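PDB 3TS3: capsid polyprotein VP90 from Turkey astrovirus 2, which probably self-assembles into the icosahedral T=3 immature capsid, with the P2 globular domain described here forming the surface projection, or spike. Local coordinates for residues F89-P92 and R93-V96; Y112-P115 and A116-K119; D194-Q197 and Q198-H202. All coordinates share one frame; numbering follows the deposited sequence.

Contact 1: F89-P92 and R93-V96; sequences FGQP and RLGV
The connection between antiparallel strands 87-90 and 98-101 of the spike domain bends sharply at Gln91-Gly95, and two consecutive backbone bonds are the evidence for the bend. Leu94 N donates to Gln91 O at 3.0 Å, and one residue further on Gly95 N reaches Pro92 O at a longer 3.3 Å. With helix-like backbone angles at Pro92, Arg93 and Leu94, these bonds define two overlapping tight turns. Gly95 then leaves the bend with a positive phi of 78°.

Arg93 CG sits between its backbone N and carbonyl carbon (chi1 67°), and its extended chain crosses the Gln91 side chain at a slant, Arg93 CG 4.1 Å from Gln91 CG. The Gln91 amide and Arg93 guanidinium planes are 79° apart. Leu94 CD1 lies 4.0 Å from Gln91 CB, and its CD2 lies over one face of the neighbouring Arg93 guanidinium, toward the rim. Across the turn, Val96 CG2 packs directly on the backbone at Gly90 CA, 3.8 Å away, where no side chain intervenes.

Leu94 also lies on Val18, Asn20 and Val26. Gly95 O accepts from Gln84 of the second subunit, whose Ile39 packs on Phe89 and Pro92. Phe89 bonds through its backbone to Cys35 of strand 34-37, and Gly90 pairs with Gly97, which places the turn at the end of the two paired strands beside the dimer partner.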
loop_
_atom_site.group_PDB
_atom_site.type_symbol
_atom_site.label_atom_id
_atom_site.label_comp_id
_atom_site.label_asym_id
_atom_site.label_seq_id
_atom_site.Cartn_x
_atom_site.Cartn_y
_atom_site.Cartn_z
ATOM N N PHE C 89 4.426 -6.781 2.932
ATOM C CA PHE C 89 5.283 -6.942 1.767
ATOM C C PHE C 89 6.703 -7.033 2.289
ATOM O O PHE C 89 7.060 -6.354 3.232
ATOM C CB PHE C 89 5.229 -5.731 0.832
ATOM C CG PHE C 89 4.023 -5.680 -0.070
ATOM C CD1 PHE C 89 2.842 -5.141 0.377
ATOM C CD2 PHE C 89 4.094 -6.129 -1.372
ATOM C CE1 PHE C 89 1.750 -5.068 -0.441
ATOM C CE2 PHE C 89 3.000 -6.070 -2.199
ATOM C CZ PHE C 89 1.828 -5.529 -1.740
ATOM N N GLY C 90 7.501 -7.872 1.655
ATOM C CA GLY C 90 8.906 -8.007 1.981
ATOM C C GLY C 90 9.779 -6.911 1.406
ATOM O O GLY C 90 9.399 -6.233 0.470
ATOM N N GLN C 91 10.991 -6.813 1.935
ATOM C CA GLN C 91 11.967 -5.818 1.538
ATOM C C GLN C 91 12.104 -5.940 0.024
ATOM O O GLN C 91 12.134 -7.031 -0.497
ATOM C CB GLN C 91 13.292 -6.200 2.210
ATOM C CG GLN C 91 14.455 -5.253 1.978
ATOM C CD GLN C 91 15.756 -5.798 2.532
ATOM O OE1 GLN C 91 15.925 -7.000 2.667
ATOM N NE2 GLN C 91 16.676 -4.907 2.844
ATOM N N PRO C 92 12.205 -4.814 -0.677
ATOM C CA PRO C 92 12.109 -4.840 -2.136
ATOM C C PRO C 92 13.145 -5.734 -2.816
ATOM O O PRO C 92 12.794 -6.394 -3.776
ATOM C CB PRO C 92 12.305 -3.369 -2.520
ATOM C CG PRO C 92 11.698 -2.628 -1.380
ATOM C CD PRO C 92 11.976 -3.457 -0.146
ATOM N N ARG C 93 14.367 -5.799 -2.305
ATOM C CA ARG C 93 15.399 -6.614 -2.948
ATOM C C ARG C 93 15.046 -8.111 -2.982
ATOM O O ARG C 93 15.548 -8.849 -3.811
ATOM C CB ARG C 93 16.768 -6.397 -2.284
ATOM C CG ARG C 93 16.826 -6.908 -0.868
ATOM C CD ARG C 93 18.176 -6.755 -0.206
ATOM N NE ARG C 93 18.112 -7.332 1.130
ATOM C CZ ARG C 93 18.360 -8.606 1.418
ATOM N NH1 ARG C 93 18.742 -9.452 0.468
ATOM N NH2 ARG C 93 18.245 -9.026 2.670
ATOM N N LEU C 94 14.220 -8.545 -2.041
ATOM C CA LEU C 94 13.795 -9.937 -1.951
ATOM C C LEU C 94 12.910 -10.419 -3.096
ATOM O O LEU C 94 12.975 -11.572 -3.495
ATOM C CB LEU C 94 13.104 -10.195 -0.615
ATOM C CG LEU C 94 13.899 -9.854 0.647
ATOM C CD1 LEU C 94 13.057 -10.147 1.870
ATOM C CD2 LEU C 94 15.193 -10.664 0.676
ATOM N N GLY C 95 12.025 -9.547 -3.558
ATOM C CA GLY C 95 11.115 -9.893 -4.630
ATOM C C GLY C 95 9.938 -10.750 -4.183
ATOM O O GLY C 95 9.148 -11.190 -5.001
ATOM N N VAL C 96 9.841 -10.991 -2.883
ATOM C CA VAL C 96 8.806 -11.854 -2.313
ATOM C C VAL C 96 7.385 -11.304 -2.324
ATOM O O VAL C 96 6.438 -12.062 -2.217
ATOM C CB VAL C 96 9.155 -12.379 -0.893
ATOM C CG1 VAL C 96 10.379 -13.286 -0.953
ATOM C CG2 VAL C 96 9.367 -11.234 0.073
#

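Contact 2: Y112-P115 and A116-K119; sequences YTEP and AIQK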
loop_
_atom_site.group_PDB
_atom_site.type_symbol
_atom_site.label_atom_id
_atom_site.label_comp_id
_atom_site.label_asym_id
_atom_site.label_seq_id
_atom_site.Cartn_x
_atom_site.Cartn_y
_atom_site.Cartn_z
ATOM N N TYR C 112 9.729 -12.261 20.430
ATOM C CA TYR C 112 10.417 -11.134 21.049
ATOM C C TYR C 112 11.907 -11.109 20.761
ATOM O O TYR C 112 12.564 -10.103 20.960
ATOM C CB TYR C 112 10.097 -11.052 22.539
ATOM C CG TYR C 112 8.626 -10.790 22.788
ATOM C CD1 TYR C 112 8.065 -9.562 22.495
ATOM C CD2 TYR C 112 7.799 -11.777 23.298
ATOM C CE1 TYR C 112 6.734 -9.323 22.707
ATOM C CE2 TYR C 112 6.469 -11.545 23.516
ATOM C CZ TYR C 112 5.938 -10.319 23.217
ATOM O OH TYR C 112 4.605 -10.090 23.433
ATOM N N THR C 113 12.432 -12.223 20.287
ATOM C CA THR C 113 13.817 -12.268 19.847
ATOM C C THR C 113 14.061 -11.433 18.578
ATOM O O THR C 113 15.164 -10.976 18.346
ATOM C CB THR C 113 14.372 -13.697 19.749
ATOM O OG1 THR C 113 13.846 -14.339 18.592
ATOM C CG2 THR C 113 13.995 -14.486 20.987
ATOM N N GLU C 114 13.028 -11.225 17.763
ATOM C CA GLU C 114 13.189 -10.370 16.589
ATOM C C GLU C 114 13.444 -8.946 17.061
ATOM O O GLU C 114 12.724 -8.438 17.902
ATOM C CB GLU C 114 11.927 -10.382 15.718
ATOM C CG GLU C 114 11.747 -11.604 14.859
ATOM C CD GLU C 114 12.729 -11.686 13.705
ATOM O OE1 GLU C 114 13.456 -10.707 13.445
ATOM O OE2 GLU C 114 12.746 -12.742 13.058
ATOM N N PRO C 115 14.428 -8.284 16.473
ATOM C CA PRO C 115 14.790 -6.932 16.894
ATOM C C PRO C 115 13.629 -5.954 16.740
ATOM O O PRO C 115 13.471 -5.068 17.559
ATOM C CB PRO C 115 15.931 -6.580 15.948
ATOM C CG PRO C 115 16.588 -7.892 15.691
ATOM C CD PRO C 115 15.470 -8.890 15.627
ATOM N N ALA C 116 12.819 -6.134 15.707
ATOM C CA ALA C 116 11.684 -5.245 15.470
ATOM C C ALA C 116 10.636 -5.280 16.576
ATOM O O ALA C 116 9.965 -4.297 16.825
ATOM C CB ALA C 116 11.036 -5.515 14.117
ATOM N N ILE C 117 10.481 -6.430 17.216
ATOM C CA ILE C 117 9.394 -6.597 18.157
ATOM C C ILE C 117 9.803 -6.328 19.589
ATOM O O ILE C 117 10.742 -6.910 20.093
ATOM C CB ILE C 117 8.780 -8.010 18.077
ATOM C CG1 ILE C 117 8.458 -8.383 16.630
ATOM C CG2 ILE C 117 7.550 -8.103 18.977
ATOM C CD1 ILE C 117 8.023 -9.821 16.478
ATOM N N GLN C 118 9.045 -5.460 20.237
ATOM C CA GLN C 118 9.303 -5.093 21.620
ATOM C C GLN C 118 8.061 -5.343 22.464
ATOM O O GLN C 118 6.998 -5.627 21.939
ATOM C CB GLN C 118 9.751 -3.635 21.743
ATOM C CG GLN C 118 10.935 -3.268 20.865
ATOM C CD GLN C 118 12.249 -3.870 21.331
ATOM O OE1 GLN C 118 12.360 -4.373 22.437
ATOM N NE2 GLN C 118 13.254 -3.800 20.483
ATOM N N LYS C 119 8.220 -5.259 23.780
ATOM C CA LYS C 119 7.121 -5.502 24.691
ATOM C C LYS C 119 6.613 -4.168 25.172
ATOM O O LYS C 119 7.354 -3.384 25.729
ATOM C CB LYS C 119 7.589 -6.330 25.889
ATOM C CG LYS C 119 7.983 -7.751 25.537
ATOM C CD LYS C 119 8.515 -8.506 26.737
ATOM C CE LYS C 119 8.775 -9.959 26.399
ATOM N NZ LYS C 119 8.969 -10.783 27.615
#
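Ile117 N donates to Glu114 O at 3.1 Å, closing a type I beta turn from Glu114 to Ile117 that delivers the chain into strand 117-119. Pro115 and Ala116 form its two corners. Across the turn, Ile117 CD1 lies 4.0 Å from Glu114 CB, so the aliphatic base of the glutamate meets the isoleucine while its chain, bent at chi2 (-71°), carries the carboxylate elsewhere. That group is held from outside the turn: Glu114 OE1 bonds to Thr28 OG1, and OE2 forms a salt bridge with Arg25. Because Thr28 OG1 also bonds to Ala116 N, one hydroxyl ties both the side chain and the backbone of the turn to the same loop.

The pair farthest apart in sequence, Tyr112 and Lys119, packs closely. The extended lysine crosses the phenol ring at about a right angle and covers one face. Lys119 CG lies 3.5 Å from Tyr112 CE1, and Lys119 CE is 3.8 Å from the Tyr112 ring centroid, only 14° off the normal, a clear CH-pi geometry. Lys119 NZ, 4.9 Å from the same Tyr112 centroid, adds a cation-pi component over that face. Tyr112 OH makes a weak bond to Gly140 O, and strand 142-148 lies alongside, with Pro142 touching both Tyr112 and Ile117. Ile117 CG2 approaches the ring obliquely, 3.8 Å from Tyr112 CD1, while at the ring edge and in its plane Gln118 O comes within 3.8 Å of Tyr112 CE1.

Contact 3: D194-Q197 and Q198-H202; sequences DTKQ and QFLDH
With chi1 of 62°, Thr195 places OG1 between its own backbone N and carbonyl carbon, and Gln198, with CG anti to its carbonyl carbon (chi1 -67°) and an extended chain beyond, folds back to meet it. The two residues exchange bonds. Gln198 N donates to Thr195 OG1 at 3.2 Å, and Thr195 N donates to Gln198 OE1 at 2.9 Å, this second donor lying in the carbonyl plane of the amide, on a lone pair.

This reciprocal pair is a capping box: Thr195 is the N-cap of helix 196-202, so its hydroxyl satisfies a first-turn N-H that has no helical carbonyl before it, while the glutamine OE1 accepts from the threonine N-H. Ordinary helical bonds take over at once, with Phe199 N to Thr195 O at 2.9 Å and Leu200 N to Lys196 O at 3.1 Å.

One turn after Gln198, His202 ND1 reaches back to Asp194 OD2, just before the N-cap, at 2.9 Å. The carboxylate oxygen lies almost in the imidazole plane, and is met on its syn side although the nitrogen stands 34° out of the carboxylate plane. Asp194 OD2 also bonds to Thr31 OG1, so two groups grip this oxygen and hold the residue just before the cap against both the helix and a loop. Gln197, bent at chi2, turns its amide so that NE2 reaches Asp201 OD1 at 2.8 Å, from above the carboxylate. Phe199 stacks on Trp190, and Leu200 O accepts from Lys183 of the second subunit.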
loop_
_atom_site.group_PDB
_atom_site.type_symbol
_atom_site.label_atom_id
_atom_site.label_comp_id
_atom_site.label_asym_id
_atom_site.label_seq_id
_atom_site.Cartn_x
_atom_site.Cartn_y
_atom_site.Cartn_z
ATOM N N ASP C 194 17.591 4.235 14.302
ATOM C CA ASP C 194 17.507 5.223 13.231
ATOM C C ASP C 194 16.788 6.500 13.634
ATOM O O ASP C 194 15.738 6.468 14.257
ATOM C CB ASP C 194 16.761 4.659 12.009
ATOM C CG ASP C 194 17.649 3.864 11.083
ATOM O OD1 ASP C 194 18.837 3.710 11.384
ATOM O OD2 ASP C 194 17.140 3.400 10.042
ATOM N N THR C 195 17.369 7.623 13.236
ATOM C CA THR C 195 16.744 8.922 13.338
ATOM C C THR C 195 15.789 8.993 12.160
ATOM O O THR C 195 15.777 8.102 11.328
ATOM C CB THR C 195 17.751 10.060 13.182
ATOM O OG1 THR C 195 18.331 9.993 11.879
ATOM C CG2 THR C 195 18.844 9.964 14.222
ATOM N N LYS C 196 14.995 10.048 12.085
ATOM C CA LYS C 196 14.061 10.187 10.981
ATOM C C LYS C 196 14.807 10.279 9.657
ATOM O O LYS C 196 14.397 9.697 8.675
ATOM C CB LYS C 196 13.177 11.417 11.179
ATOM C CG LYS C 196 12.283 11.757 10.001
ATOM C CD LYS C 196 11.470 13.003 10.295
ATOM C CE LYS C 196 10.631 13.407 9.107
ATOM N NZ LYS C 196 9.825 14.598 9.421
ATOM N N GLN C 197 15.901 11.026 9.628
ATOM C CA GLN C 197 16.655 11.149 8.394
ATOM C C GLN C 197 17.236 9.808 7.969
ATOM O O GLN C 197 17.256 9.490 6.798
ATOM C CB GLN C 197 17.758 12.205 8.503
ATOM C CG GLN C 197 18.329 12.572 7.147
ATOM C CD GLN C 197 17.241 12.928 6.142
ATOM O OE1 GLN C 197 16.391 13.779 6.404
ATOM N NE2 GLN C 197 17.257 12.265 4.994
ATOM N N GLN C 198 17.727 9.041 8.930
ATOM C CA GLN C 198 18.258 7.721 8.646
ATOM C C GLN C 198 17.174 6.780 8.134
ATOM O O GLN C 198 17.409 6.000 7.230
ATOM C CB GLN C 198 18.956 7.141 9.872
ATOM C CG GLN C 198 20.218 7.908 10.240
ATOM C CD GLN C 198 20.820 7.405 11.518
ATOM O OE1 GLN C 198 20.147 7.295 12.527
ATOM N NE2 GLN C 198 22.113 7.102 11.484
ATOM N N PHE C 199 15.988 6.866 8.716
ATOM C CA PHE C 199 14.908 6.014 8.256
ATOM C C PHE C 199 14.586 6.312 6.794
ATOM O O PHE C 199 14.522 5.407 5.984
ATOM C CB PHE C 199 13.662 6.259 9.125
ATOM C CG PHE C 199 12.392 5.674 8.563
ATOM C CD1 PHE C 199 12.108 4.339 8.713
ATOM C CD2 PHE C 199 11.486 6.469 7.898
ATOM C CE1 PHE C 199 10.941 3.804 8.209
ATOM C CE2 PHE C 199 10.320 5.937 7.383
ATOM C CZ PHE C 199 10.052 4.605 7.543
ATOM N N LEU C 200 14.421 7.584 6.457
ATOM C CA LEU C 200 14.143 7.974 5.078
ATOM C C LEU C 200 15.280 7.612 4.115
ATOM O O LEU C 200 15.035 7.185 2.996
ATOM C CB LEU C 200 13.791 9.462 4.992
ATOM C CG LEU C 200 12.431 9.824 5.600
ATOM C CD1 LEU C 200 12.245 11.328 5.668
ATOM C CD2 LEU C 200 11.311 9.181 4.808
ATOM N N ASP C 201 16.518 7.806 4.551
ATOM C CA ASP C 201 17.661 7.462 3.715
ATOM C C ASP C 201 17.752 5.962 3.441
ATOM O O ASP C 201 18.061 5.540 2.343
ATOM C CB ASP C 201 18.965 7.921 4.370
ATOM C CG ASP C 201 19.127 9.426 4.375
ATOM O OD1 ASP C 201 18.378 10.119 3.679
ATOM O OD2 ASP C 201 20.039 9.908 5.072
ATOM N N HIS C 202 17.543 5.174 4.482
ATOM C CA HIS C 202 17.544 3.717 4.402
ATOM C C HIS C 202 16.383 3.102 3.627
ATOM O O HIS C 202 16.533 2.074 2.997
ATOM C CB HIS C 202 17.659 3.086 5.787
ATOM C CG HIS C 202 18.935 3.419 6.488
ATOM N ND1 HIS C 202 19.029 3.524 7.858
ATOM C CD2 HIS C 202 20.166 3.698 6.003
ATOM C CE1 HIS C 202 20.272 3.828 8.188
ATOM N NE2 HIS C 202 20.978 3.950 7.081
#

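How the contacts relate
Contacts 1 and 2 are partly buried turns that serve the same antiparallel sheet, one joining strands 87-90 and 98-101, the other leading into strand 117-119; contact 3 is a surface helix start. Their centres lie 19 to 20 Å apart and none touches another. The chemistry follows the setting: backbone bonds, apolar packing and a glutamine beside an arginine in contact 1, a lysine across an aromatic face in contact 2, and mostly polar side-chain bonds in contact 3. Nearby residues of the 28-31 loop touch a different contact each: Thr28 contact 2, Glu30 contact 1 and Thr31 contact 3. Contacts 1 and 3 meet the second subunit, whereas contact 2 does not.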